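Local coordinates for protein transcriptional regulator, GntR family (Thermotoga maritima, PDB 3SXM) that probably binds DNA and regulates transcription, this piece being its zinc-binding FCD domain, here in the metal-free form, at residues F7-I12 with N128-T133; M18-L23 with E120-H125; D28-S33 with K64-A69; G41-V46 with D56-R61. The protein carries 3 engineered substitutions. One frame throughout, in Å; residues are numbered along the deposited sequence.

Contact 1. Residues F7-I12 with N128-T133; sequences FIRETI and NVEAET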
loop_
_atom_site.group_PDB
_atom_site.type_symbol
_atom_site.label_atom_id
_atom_site.label_comp_id
_atom_site.label_asym_id
_atom_site.label_seq_id
_atom_site.Cartn_x
_atom_site.Cartn_y
_atom_site.Cartn_z
ATOM N N PHE A 7 9.054 5.703 14.445
ATOM C CA PHE A 7 7.937 4.772 14.656
ATOM C C PHE A 7 6.631 5.412 14.214
ATOM O O PHE A 7 5.803 4.805 13.550
ATOM C CB PHE A 7 7.912 4.353 16.121
ATOM C CG PHE A 7 6.781 3.474 16.490
ATOM C CD1 PHE A 7 6.898 2.112 16.389
ATOM C CD2 PHE A 7 5.650 3.987 17.068
ATOM C CE1 PHE A 7 5.896 1.272 16.781
ATOM C CE2 PHE A 7 4.600 3.128 17.455
ATOM C CZ PHE A 7 4.741 1.747 17.301
ATOM N N ILE A 8 6.446 6.675 14.552
ATOM C CA ILE A 8 5.234 7.401 14.257
ATOM C C ILE A 8 5.121 7.649 12.775
ATOM O O ILE A 8 4.100 7.356 12.171
ATOM C CB ILE A 8 5.224 8.731 15.076
ATOM C CG1 ILE A 8 5.038 8.423 16.550
ATOM C CG2 ILE A 8 4.093 9.677 14.552
ATOM C CD1 ILE A 8 5.543 9.549 17.485
ATOM N N ARG A 9 6.183 8.130 12.150
ATOM C CA ARG A 9 6.194 8.443 10.729
ATOM C C ARG A 9 5.973 7.184 9.904
ATOM O O ARG A 9 5.246 7.212 8.878
ATOM C CB ARG A 9 7.490 9.132 10.341
ATOM C CG ARG A 9 7.636 10.568 10.909
ATOM C CD ARG A 9 8.707 11.317 10.111
ATOM N NE ARG A 9 9.028 12.636 10.657
ATOM C CZ ARG A 9 8.313 13.742 10.499
ATOM N NH1 ARG A 9 7.170 13.729 9.830
ATOM N NH2 ARG A 9 8.751 14.869 11.049
ATOM N N GLU A 10 6.549 6.084 10.352
ATOM C CA GLU A 10 6.402 4.818 9.624
ATOM C C GLU A 10 4.959 4.402 9.646
ATOM O O GLU A 10 4.447 3.842 8.664
ATOM C CB GLU A 10 7.253 3.679 10.181
ATOM C CG GLU A 10 8.715 3.756 9.863
ATOM C CD GLU A 10 9.511 2.620 10.480
ATOM O OE1 GLU A 10 8.934 1.889 11.316
ATOM O OE2 GLU A 10 10.703 2.505 10.172
ATOM N N THR A 11 4.299 4.595 10.763
ATOM C CA THR A 11 2.895 4.211 10.936
ATOM C C THR A 11 2.005 5.016 9.994
ATOM O O THR A 11 1.174 4.457 9.277
ATOM C CB THR A 11 2.465 4.428 12.435
ATOM O OG1 THR A 11 3.313 3.703 13.313
ATOM C CG2 THR A 11 1.078 3.912 12.624
ATOM N N ILE A 12 2.152 6.321 9.995
ATOM C CA ILE A 12 1.363 7.183 9.150
ATOM C C ILE A 12 1.624 6.873 7.672
ATOM O O ILE A 12 0.687 6.807 6.883
ATOM C CB ILE A 12 1.642 8.627 9.471
ATOM C CG1 ILE A 12 1.183 8.967 10.913
ATOM C CG2 ILE A 12 0.987 9.521 8.430
ATOM C CD1 ILE A 12 -0.309 8.922 11.139
ATOM N N ASN A 128 -1.458 15.791 8.582
ATOM C CA ASN A 128 -1.730 16.781 9.649
ATOM C C ASN A 128 -1.647 16.112 10.995
ATOM O O ASN A 128 -1.030 16.688 11.922
ATOM C CB ASN A 128 -3.132 17.394 9.477
ATOM C CG ASN A 128 -3.210 18.453 8.368
ATOM O OD1 ASN A 128 -2.207 18.919 7.843
ATOM N ND2 ASN A 128 -4.429 18.862 8.052
ATOM N N VAL A 129 -2.245 14.931 11.140
ATOM C CA VAL A 129 -2.141 14.117 12.346
ATOM C C VAL A 129 -0.665 13.858 12.668
ATOM O O VAL A 129 -0.203 14.069 13.794
ATOM C CB VAL A 129 -2.953 12.842 12.190
ATOM C CG1 VAL A 129 -2.574 11.799 13.182
ATOM C CG2 VAL A 129 -4.438 13.183 12.235
ATOM N N GLU A 130 0.082 13.434 11.673
ATOM C CA GLU A 130 1.495 13.146 11.817
ATOM C C GLU A 130 2.231 14.366 12.359
ATOM O O GLU A 130 2.975 14.249 13.345
ATOM C CB GLU A 130 2.086 12.719 10.472
ATOM C CG GLU A 130 3.554 12.399 10.501
ATOM C CD GLU A 130 4.039 11.977 9.146
ATOM O OE1 GLU A 130 3.619 12.580 8.131
ATOM O OE2 GLU A 130 4.771 10.990 9.082
ATOM N N ALA A 131 2.060 15.497 11.707
ATOM C CA ALA A 131 2.800 16.692 12.051
ATOM C C ALA A 131 2.488 17.104 13.480
ATOM O O ALA A 131 3.397 17.518 14.229
ATOM C CB ALA A 131 2.498 17.814 11.051
ATOM N N GLU A 132 1.220 17.040 13.860
ATOM C CA GLU A 132 0.840 17.502 15.184
ATOM C C GLU A 132 1.318 16.534 16.245
ATOM O O GLU A 132 1.697 16.940 17.350
ATOM C CB GLU A 132 -0.686 17.650 15.261
ATOM C CG GLU A 132 -1.259 18.750 14.515
ATOM C CD GLU A 132 -1.971 19.715 15.452
ATOM O OE1 GLU A 132 -1.965 20.929 15.170
ATOM O OE2 GLU A 132 -2.520 19.258 16.482
ATOM N N THR A 133 1.351 15.238 15.951
ATOM C CA THR A 133 1.842 14.274 16.886
ATOM C C THR A 133 3.339 14.480 17.111
ATOM O O THR A 133 3.806 14.506 18.255
ATOM C CB THR A 133 1.532 12.837 16.353
ATOM O OG1 THR A 133 0.114 12.707 16.223
ATOM C CG2 THR A 133 2.013 11.765 17.286
HETATM O O HOH W 1 5.458 9.554 7.237
#

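Contact 2. Residues M18-L23 with E120-H125; sequences MEVFCL and EKLKEH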
loop_
_atom_site.group_PDB
_atom_site.type_symbol
_atom_site.label_atom_id
_atom_site.label_comp_id
_atom_site.label_asym_id
_atom_site.label_seq_id
_atom_site.Cartn_x
_atom_site.Cartn_y
_atom_site.Cartn_z
ATOM N N MET A 18 -1.852 2.191 2.400
ATOM C CA MET A 18 -2.962 1.250 2.347
ATOM C C MET A 18 -4.289 1.984 2.140
ATOM O O MET A 18 -5.115 1.592 1.314
ATOM C CB MET A 18 -3.014 0.401 3.609
ATOM C CG MET A 18 -1.758 -0.439 3.830
ATOM S SD MET A 18 -1.787 -1.454 5.295
ATOM C CE MET A 18 -2.892 -2.659 4.806
ATOM N N GLU A 19 -4.548 3.026 2.923
ATOM C CA GLU A 19 -5.869 3.696 2.881
ATOM C C GLU A 19 -6.095 4.410 1.564
ATOM O O GLU A 19 -7.192 4.376 1.011
ATOM C CB GLU A 19 -6.038 4.612 4.100
ATOM C CG GLU A 19 -5.966 3.919 5.422
ATOM C CD GLU A 19 -6.277 4.865 6.556
ATOM O OE1 GLU A 19 -6.964 5.871 6.259
ATOM O OE2 GLU A 19 -5.897 4.608 7.717
ATOM N N VAL A 20 -5.100 5.116 1.063
ATOM C CA VAL A 20 -5.232 5.845 -0.193
ATOM C C VAL A 20 -5.388 4.844 -1.329
ATOM O O VAL A 20 -6.197 5.060 -2.232
ATOM C CB VAL A 20 -4.071 6.804 -0.443
ATOM C CG1 VAL A 20 -4.078 7.330 -1.899
ATOM C CG2 VAL A 20 -4.094 7.958 0.589
ATOM N N PHE A 21 -4.618 3.743 -1.325
ATOM C CA PHE A 21 -4.801 2.739 -2.361
ATOM C C PHE A 21 -6.254 2.288 -2.384
ATOM O O PHE A 21 -6.833 2.130 -3.460
ATOM C CB PHE A 21 -3.890 1.511 -2.123
ATOM C CG PHE A 21 -4.035 0.440 -3.178
ATOM C CD1 PHE A 21 -3.301 0.507 -4.337
ATOM C CD2 PHE A 21 -4.874 -0.650 -3.006
ATOM C CE1 PHE A 21 -3.362 -0.489 -5.296
ATOM C CE2 PHE A 21 -5.000 -1.593 -4.004
ATOM C CZ PHE A 21 -4.245 -1.519 -5.121
ATOM N N CYS A 22 -6.820 1.964 -1.234
ATOM C CA CYS A 22 -8.196 1.437 -1.205
ATOM C C CYS A 22 -9.230 2.506 -1.586
ATOM O O CYS A 22 -10.161 2.239 -2.353
ATOM C CB CYS A 22 -8.510 0.800 0.136
ATOM S SG CYS A 22 -7.555 -0.693 0.446
ATOM N N LEU A 23 -9.098 3.716 -1.041
ATOM C CA LEU A 23 -9.979 4.805 -1.459
ATOM C C LEU A 23 -9.943 5.066 -2.971
ATOM O O LEU A 23 -10.996 5.265 -3.631
ATOM C CB LEU A 23 -9.659 6.116 -0.666
ATOM C CG LEU A 23 -10.589 7.306 -0.956
ATOM C CD1 LEU A 23 -12.076 7.002 -0.693
ATOM C CD2 LEU A 23 -10.072 8.502 -0.142
ATOM N N GLU A 120 -7.088 13.807 -1.732
ATOM C CA GLU A 120 -6.318 14.923 -1.165
ATOM C C GLU A 120 -6.637 15.104 0.318
ATOM O O GLU A 120 -5.737 15.296 1.127
ATOM C CB GLU A 120 -6.583 16.247 -1.891
ATOM C CG GLU A 120 -6.001 16.340 -3.272
ATOM C CD GLU A 120 -6.361 17.650 -3.975
ATOM O OE1 GLU A 120 -6.947 18.578 -3.343
ATOM O OE2 GLU A 120 -6.044 17.763 -5.171
ATOM N N LYS A 121 -7.911 15.054 0.678
ATOM C CA LYS A 121 -8.296 15.294 2.074
ATOM C C LYS A 121 -7.807 14.179 3.004
ATOM O O LYS A 121 -7.414 14.453 4.139
ATOM C CB LYS A 121 -9.822 15.451 2.220
ATOM C CG LYS A 121 -10.302 15.980 3.568
ATOM C CD LYS A 121 -9.847 17.482 3.738
ATOM C CE LYS A 121 -10.385 18.158 4.945
ATOM N NZ LYS A 121 -9.738 19.531 5.008
ATOM N N LEU A 122 -7.849 12.938 2.546
ATOM C CA LEU A 122 -7.353 11.831 3.318
ATOM C C LEU A 122 -5.835 12.019 3.587
ATOM O O LEU A 122 -5.374 11.849 4.719
ATOM C CB LEU A 122 -7.694 10.500 2.624
ATOM C CG LEU A 122 -7.067 9.266 3.303
ATOM C CD1 LEU A 122 -7.482 9.130 4.735
ATOM C CD2 LEU A 122 -7.447 7.981 2.580
ATOM N N LYS A 123 -5.069 12.340 2.555
ATOM C CA LYS A 123 -3.616 12.551 2.673
ATOM C C LYS A 123 -3.378 13.724 3.621
ATOM O O LYS A 123 -2.530 13.634 4.490
ATOM C CB LYS A 123 -2.966 12.843 1.327
ATOM C CG LYS A 123 -2.896 11.621 0.416
ATOM C CD LYS A 123 -2.297 12.020 -0.925
ATOM C CE LYS A 123 -2.200 10.828 -1.829
ATOM N NZ LYS A 123 -1.769 11.153 -3.233
ATOM N N GLU A 124 -4.118 14.800 3.450
ATOM C CA GLU A 124 -3.962 15.974 4.325
ATOM C C GLU A 124 -4.236 15.610 5.765
ATOM O O GLU A 124 -3.501 16.031 6.670
ATOM C CB GLU A 124 -4.912 17.103 3.889
ATOM C CG GLU A 124 -4.567 17.705 2.549
ATOM C CD GLU A 124 -5.714 18.584 2.004
ATOM O OE1 GLU A 124 -6.691 18.841 2.771
ATOM O OE2 GLU A 124 -5.615 19.014 0.816
ATOM N N HIS A 125 -5.305 14.843 6.006
ATOM C CA HIS A 125 -5.650 14.434 7.342
ATOM C C HIS A 125 -4.511 13.665 7.992
ATOM O O HIS A 125 -4.105 13.935 9.142
ATOM C CB HIS A 125 -6.920 13.582 7.318
ATOM C CG HIS A 125 -7.156 12.820 8.569
ATOM N ND1 HIS A 125 -7.568 13.441 9.734
ATOM C CD2 HIS A 125 -6.953 11.523 8.885
ATOM C CE1 HIS A 125 -7.653 12.547 10.694
ATOM N NE2 HIS A 125 -7.276 11.376 10.214
#

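Contact 3. Residues D28-S33 with K64-A69; sequences DKIAGS and KLFIRA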
loop_
_atom_site.group_PDB
_atom_site.type_symbol
_atom_site.label_atom_id
_atom_site.label_comp_id
_atom_site.label_asym_id
_atom_site.label_seq_id
_atom_site.Cartn_x
_atom_site.Cartn_y
_atom_site.Cartn_z
ATOM N N ASP A 28 -16.085 4.056 -5.667
ATOM C CA ASP A 28 -17.531 3.994 -5.821
ATOM C C ASP A 28 -18.161 3.079 -4.797
ATOM O O ASP A 28 -19.289 3.358 -4.328
ATOM C CB ASP A 28 -17.903 3.507 -7.244
ATOM C CG ASP A 28 -17.526 4.500 -8.327
ATOM O OD1 ASP A 28 -17.335 5.694 -8.077
ATOM O OD2 ASP A 28 -17.519 4.080 -9.525
ATOM N N LYS A 29 -17.500 1.967 -4.458
ATOM C CA LYS A 29 -18.007 1.084 -3.420
ATOM C C LYS A 29 -18.095 1.799 -2.063
ATOM O O LYS A 29 -19.074 1.664 -1.327
ATOM C CB LYS A 29 -17.133 -0.182 -3.296
ATOM C CG LYS A 29 -17.634 -1.146 -2.255
ATOM C CD LYS A 29 -17.117 -2.551 -2.470
ATOM C CE LYS A 29 -17.251 -3.422 -1.226
ATOM N NZ LYS A 29 -18.312 -4.466 -1.309
ATOM N N ILE A 30 -17.057 2.540 -1.750
ATOM C CA ILE A 30 -17.039 3.320 -0.517
ATOM C C ILE A 30 -18.161 4.367 -0.540
ATOM O O ILE A 30 -18.964 4.468 0.401
ATOM C CB ILE A 30 -15.655 3.950 -0.258
ATOM C CG1 ILE A 30 -14.606 2.858 -0.024
ATOM C CG2 ILE A 30 -15.765 4.918 0.894
ATOM C CD1 ILE A 30 -13.196 3.336 -0.230
ATOM N N ALA A 31 -18.270 5.095 -1.630
ATOM C CA ALA A 31 -19.266 6.157 -1.762
ATOM C C ALA A 31 -20.676 5.654 -1.634
ATOM O O ALA A 31 -21.560 6.380 -1.154
ATOM C CB ALA A 31 -19.131 6.887 -3.074
ATOM N N GLY A 32 -20.919 4.434 -2.093
ATOM C CA GLY A 32 -22.276 3.908 -2.050
ATOM C C GLY A 32 -22.626 3.078 -0.811
ATOM O O GLY A 32 -23.770 2.557 -0.717
ATOM N N SER A 33 -21.703 2.978 0.149
ATOM C CA SER A 33 -21.898 2.129 1.306
ATOM C C SER A 33 -22.813 2.784 2.356
ATOM O O SER A 33 -22.779 4.012 2.561
ATOM C CB SER A 33 -20.593 1.749 1.945
ATOM O OG SER A 33 -19.987 2.858 2.483
ATOM N N LYS A 64 -11.183 1.980 8.695
ATOM C CA LYS A 64 -11.383 0.537 8.410
ATOM C C LYS A 64 -12.343 0.325 7.254
ATOM O O LYS A 64 -12.156 -0.680 6.545
ATOM C CB LYS A 64 -11.830 -0.235 9.639
ATOM C CG LYS A 64 -10.684 -0.421 10.589
ATOM C CD LYS A 64 -11.055 -1.245 11.778
ATOM C CE LYS A 64 -9.803 -1.743 12.513
ATOM N NZ LYS A 64 -10.217 -2.475 13.741
ATOM N N LEU A 65 -13.336 1.199 7.036
ATOM C CA LEU A 65 -14.286 1.043 5.917
ATOM C C LEU A 65 -13.531 1.140 4.612
ATOM O O LEU A 65 -13.802 0.367 3.651
ATOM C CB LEU A 65 -15.390 2.157 5.956
ATOM C CG LEU A 65 -16.249 2.293 4.685
ATOM C CD1 LEU A 65 -17.021 1.096 4.424
ATOM C CD2 LEU A 65 -17.140 3.504 4.813
ATOM N N PHE A 66 -12.587 2.046 4.515
ATOM C CA PHE A 66 -11.866 2.260 3.232
ATOM C C PHE A 66 -11.188 0.935 2.887
ATOM O O PHE A 66 -11.224 0.469 1.742
ATOM C CB PHE A 66 -10.825 3.362 3.344
ATOM C CG PHE A 66 -11.393 4.748 3.629
ATOM C CD1 PHE A 66 -12.689 5.093 3.319
ATOM C CD2 PHE A 66 -10.592 5.687 4.258
ATOM C CE1 PHE A 66 -13.202 6.378 3.607
ATOM C CE2 PHE A 66 -11.115 6.967 4.518
ATOM C CZ PHE A 66 -12.380 7.271 4.182
ATOM N N ILE A 67 -10.567 0.350 3.883
ATOM C CA ILE A 67 -9.795 -0.911 3.697
ATOM C C ILE A 67 -10.755 -2.055 3.355
ATOM O O ILE A 67 -10.517 -2.850 2.396
ATOM C CB ILE A 67 -9.005 -1.225 4.947
ATOM C CG1 ILE A 67 -7.965 -0.134 5.223
ATOM C CG2 ILE A 67 -8.373 -2.632 4.905
ATOM C CD1 ILE A 67 -6.782 -0.078 4.264
ATOM N N ARG A 68 -11.854 -2.154 4.102
ATOM C CA ARG A 68 -12.810 -3.238 3.951
ATOM C C ARG A 68 -13.439 -3.246 2.553
ATOM O O ARG A 68 -13.709 -4.323 2.010
ATOM C CB ARG A 68 -13.879 -3.169 5.064
ATOM C CG ARG A 68 -15.035 -4.122 4.921
ATOM C CD ARG A 68 -14.676 -5.534 5.113
ATOM N NE ARG A 68 -14.273 -5.848 6.480
ATOM C CZ ARG A 68 -13.997 -7.074 6.902
ATOM N NH1 ARG A 68 -14.093 -8.095 6.070
ATOM N NH2 ARG A 68 -13.642 -7.278 8.159
ATOM N N ALA A 69 -13.644 -2.073 1.957
ATOM C CA ALA A 69 -14.307 -1.924 0.672
ATOM C C ALA A 69 -13.495 -2.600 -0.450
ATOM O O ALA A 69 -14.050 -2.898 -1.487
ATOM C CB ALA A 69 -14.559 -0.411 0.369
#

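Contact 4. Residues G41-V46 with D56-R61; sequences GEIDDV and DDSDER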
loop_
_atom_site.group_PDB
_atom_site.type_symbol
_atom_site.label_atom_id
_atom_site.label_comp_id
_atom_site.label_asym_id
_atom_site.label_seq_id
_atom_site.Cartn_x
_atom_site.Cartn_y
_atom_site.Cartn_z
ATOM N N GLY A 41 -23.616 10.369 9.804
ATOM C CA GLY A 41 -24.691 10.717 10.682
ATOM C C GLY A 41 -24.221 10.915 12.106
ATOM O O GLY A 41 -24.690 11.825 12.817
ATOM N N GLU A 42 -23.316 10.043 12.504
ATOM C CA GLU A 42 -22.699 10.119 13.851
ATOM C C GLU A 42 -21.968 11.457 14.024
ATOM O O GLU A 42 -22.095 12.138 15.043
ATOM C CB GLU A 42 -21.688 8.991 13.975
ATOM C CG GLU A 42 -21.179 8.707 15.346
ATOM C CD GLU A 42 -20.698 7.281 15.420
ATOM O OE1 GLU A 42 -19.578 7.021 14.931
ATOM O OE2 GLU A 42 -21.467 6.419 15.903
ATOM N N ILE A 43 -21.184 11.813 13.012
ATOM C CA ILE A 43 -20.389 13.029 13.062
ATOM C C ILE A 43 -21.253 14.241 13.044
ATOM O O ILE A 43 -20.987 15.200 13.776
ATOM C CB ILE A 43 -19.385 13.029 11.875
ATOM C CG1 ILE A 43 -18.283 11.997 12.111
ATOM C CG2 ILE A 43 -18.793 14.429 11.689
ATOM C CD1 ILE A 43 -17.351 11.802 10.923
ATOM N N ASP A 44 -22.341 14.197 12.311
ATOM C CA ASP A 44 -23.239 15.327 12.189
ATOM C C ASP A 44 -24.185 15.452 13.399
ATOM O O ASP A 44 -24.731 16.503 13.622
ATOM C CB ASP A 44 -24.072 15.244 10.924
ATOM C CG ASP A 44 -23.281 15.481 9.662
ATOM O OD1 ASP A 44 -22.167 15.950 9.703
ATOM O OD2 ASP A 44 -23.832 15.214 8.623
ATOM N N ASP A 45 -24.375 14.395 14.144
ATOM C CA ASP A 45 -25.244 14.447 15.277
ATOM C C ASP A 45 -24.137 15.110 16.047
ATOM O O ASP A 45 -23.313 14.463 16.633
ATOM C CB ASP A 45 -25.593 13.043 15.718
ATOM C CG ASP A 45 -26.793 12.974 16.639
ATOM O OD1 ASP A 45 -27.802 13.657 16.447
ATOM O OD2 ASP A 45 -26.694 12.166 17.558
ATOM N N VAL A 46 -24.134 16.425 15.987
ATOM C CA VAL A 46 -23.572 17.389 16.925
ATOM C C VAL A 46 -22.757 18.455 16.198
ATOM O O VAL A 46 -21.694 18.169 15.648
ATOM C CB VAL A 46 -22.678 16.701 17.974
ATOM C CG1 VAL A 46 -21.507 17.600 18.345
ATOM C CG2 VAL A 46 -23.491 16.336 19.206
ATOM N N ASP A 56 -13.769 8.549 18.687
ATOM C CA ASP A 56 -13.273 7.192 18.872
ATOM C C ASP A 56 -13.946 6.228 17.912
ATOM O O ASP A 56 -13.287 5.577 17.101
ATOM C CB ASP A 56 -13.503 6.735 20.313
ATOM C CG ASP A 56 -12.961 7.721 21.330
ATOM O OD1 ASP A 56 -11.866 8.275 21.098
ATOM O OD2 ASP A 56 -13.630 7.941 22.362
ATOM N N ASP A 57 -15.267 6.139 18.012
ATOM C CA ASP A 57 -16.031 5.235 17.170
ATOM C C ASP A 57 -15.869 5.584 15.696
ATOM O O ASP A 57 -15.506 4.732 14.886
ATOM C CB ASP A 57 -17.512 5.279 17.553
ATOM C CG ASP A 57 -18.363 4.364 16.695
ATOM O OD1 ASP A 57 -18.915 3.383 17.236
ATOM O OD2 ASP A 57 -18.480 4.625 15.480
ATOM N N SER A 58 -16.153 6.836 15.347
ATOM C CA SER A 58 -16.178 7.240 13.920
ATOM C C SER A 58 -14.842 7.087 13.222
ATOM O O SER A 58 -14.800 6.687 12.068
ATOM C CB SER A 58 -16.735 8.660 13.630
ATOM O OG SER A 58 -15.940 9.696 14.201
ATOM N N ASP A 59 -13.749 7.435 13.887
ATOM C CA ASP A 59 -12.447 7.447 13.231
ATOM C C ASP A 59 -12.088 6.010 12.847
ATOM O O ASP A 59 -11.765 5.748 11.687
ATOM C CB ASP A 59 -11.411 8.018 14.201
ATOM C CG ASP A 59 -10.002 7.828 13.679
ATOM O OD1 ASP A 59 -9.669 8.462 12.687
ATOM O OD2 ASP A 59 -9.248 6.985 14.204
ATOM N N GLU A 60 -12.178 5.077 13.785
ATOM C CA GLU A 60 -11.776 3.685 13.507
ATOM C C GLU A 60 -12.677 3.126 12.421
ATOM O O GLU A 60 -12.207 2.527 11.434
ATOM C CB GLU A 60 -11.833 2.840 14.756
ATOM C CG GLU A 60 -11.643 1.370 14.495
ATOM C CD GLU A 60 -11.573 0.504 15.723
ATOM O OE1 GLU A 60 -11.699 1.018 16.852
ATOM O OE2 GLU A 60 -11.368 -0.714 15.562
ATOM N N ARG A 61 -13.974 3.371 12.529
ATOM C CA ARG A 61 -14.901 2.856 11.521
ATOM C C ARG A 61 -14.629 3.408 10.148
ATOM O O ARG A 61 -14.694 2.660 9.158
ATOM C CB ARG A 61 -16.375 3.130 11.904
ATOM C CG ARG A 61 -16.865 2.319 13.001
ATOM C CD ARG A 61 -18.258 2.830 13.501
ATOM N NE ARG A 61 -19.301 2.589 12.511
ATOM C CZ ARG A 61 -20.543 3.034 12.650
ATOM N NH1 ARG A 61 -20.861 3.812 13.677
ATOM N NH2 ARG A 61 -21.451 2.745 11.741
#

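Contact 1. Residues F7-I12 with N128-T133
The carboxylate of E130 stands at the edge of the R9 guanidinium, close to its plane, but the two flat groups are turned 62° against each other, so they do not pair as a flat two-bond fork. NH1 of R9 lies 3.7 Å from OE2 of E130, a long salt bridge. The stronger partner of R9 is E5, which takes its NE, so E130 is a second, looser counter-charge. The other neighbours of the carboxylate are aliphatic: it lies on the side chain of I12, while OE2 of E130 comes 3.4 Å from CG of R9. E130 buries the most surface of any residue here because its extended chain, with CG anti to the backbone N (chi1 180°), lies against segment 7-12, and its CB also rests 3.9 Å from CG1 of I12. Glutamate suits such a border, its methylenes lying on isoleucine and its acid reaching over to R9. A water donates to the R9 O at 2.9 Å; it also sits near E130 OE2, but at a distance too short to be relied on. Beneath this polar rim the packing is apolar, with branched residues filling the gap: CG2 of I8 meets CG2 of T133 at 4.0 Å, and CD1 of I12 meets CG1 of V129 at 4.2 Å. T133 can turn its methyl inward because its OG1 is bonded to the V129 O at 2.8 Å, one turn back. The two short segments are almost antiparallel, at 173° and 10.1 Å between axes. Helix 73-90 packs on F7 and T11 of helix 5-25, and E10 reaches the second subunit, bonding to N72 and E73 there.

Contact 2. Residues M18-L23 with E120-H125
Segments 18-23 and 120-125 run antiparallel at 170°, their axes 10.3 Å apart, with the CA atoms of V20 and L122 nearest in register at 7.3 Å. L122 carries most of the contact. With CG anti to the backbone N (chi1 174°), it sends its two methyls to different neighbours on helix 5-25. CD2 touches CG2 of V20 at 3.9 Å and CD2 of L23 at 3.8 Å, the side chains sliding past one another in opposite directions. CD1 turns instead to E19, where it lies 3.6 Å from OE1. Leucine suits the place because one methyl of its branched end fills the space between V20 and L23 while the other packs against E19. K123 adds an aliphatic border: its extended chain crosses V20 at about a right angle, CG lying 3.9 Å from V20 CG2. The acid of E19 is buried, and its polar needs are met elsewhere: OE1 is hydrogen-bonded to ND1 of H63, while OE2 has R15 and Y79. H63 and H125 are zinc ligands in another structure of this protein, and their rings meet here. The chemistry therefore implies an apolar helix pair beside a polar site, in which E19 acts as a second-shell residue that is likely to fix the rotation of the H63 ring.

Contact 3. Residues D28-S33 with K64-A69
I30 and A69 bury the most surface here, and they meet tightly: CG1 of I30 is 3.3 Å from CB of A69, closer than carbons usually pack. Alanine suits this spot, since its single methyl lets the two backbones approach to 6.0 Å between the CA atoms of I30 and A69. The other branch of I30, CG2, and the end of the CG1 branch, CD1, both meet F66. CG2 is anti to the backbone N and reaches the edge of the ring at 3.9 Å from CD1 of F66, while CD1 of I30 rests 3.9 Å from the F66 CA. An alanine in place of I30 would probably open a gap beside the F66 ring edge and leave the A69 methyl without its close partner from I30. The contact brings the short helix 27-31 of the all-helical FCD domain against the C-terminal end of helix 51-68. K29 lines its outer border, with CD 3.2 Å from the carbonyl O of A69. S33 is the N-cap of helix 34-44, bonding weakly to L36 N and donating from OG to the I30 O at 2.8 Å. The same OG lies 3.7 Å from CD2 of L65, and a bicarbonate, probably from the crystallisation liquor, sits near S33, E34 and E35.

Contact 4. Residues G41-V46 with D56-R61
A salt-bridge network of E42, D57 and R61 ties helix 34-44 to helix 51-68, the helix that carries D56 and D59, zinc ligands in another structure of this protein. E42 crosses the gap with an extended chain, CG anti to the backbone N (chi1 -167°), and places OE2 3.5 Å from NH1 of R61. The acid stands at the guanidinium edge with its plane turned 77° to it. In the conformer modelled, D57 shares that nitrogen: NH1 of R61 donates to D57 OD2 at 3.1 Å, nearly straight at 170°, from the syn side and somewhat out of the carboxylate plane. D57 has a second conformer, so its part is less certain. Arginine suits the place because its several N-H groups serve several acids at once, NH2 going to E35 and E38. An alanine here instead of E42 would probably leave NH1 of R61 without its acid from across the gap and uncover CB of S58, which lies 3.5 Å from E42 OE1. Serine is small enough for the helices to approach, and its hydroxyl is satisfied within its own helix by the carbonyl of I54. Beyond it I43 packs against the serine, CG1 of I43 lying 4.0 Å from CB of S58.

Overall arrangement
Contacts 1 and 2 lie along one antiparallel helix pair, 5-25 with 115-135, their centres about 14 Å apart, so the first and last helices of this chain run side by side. Contacts 3 and 4, nested within the chain loop that these close, share helix 51-68, which meets helix 27-31 in contact 3 and helix 34-44 in contact 4, the centres of the two about 16 Å apart. Contact 2 touches contact 3, where L23 and C22 pack on I30 and F66. Contact 1 lies across the chain's centre from contacts 3 and 4. Helices 51-68 and 115-135, joined to others by these contacts, carry D56, D59, H63 and H125, which bind zinc in another structure.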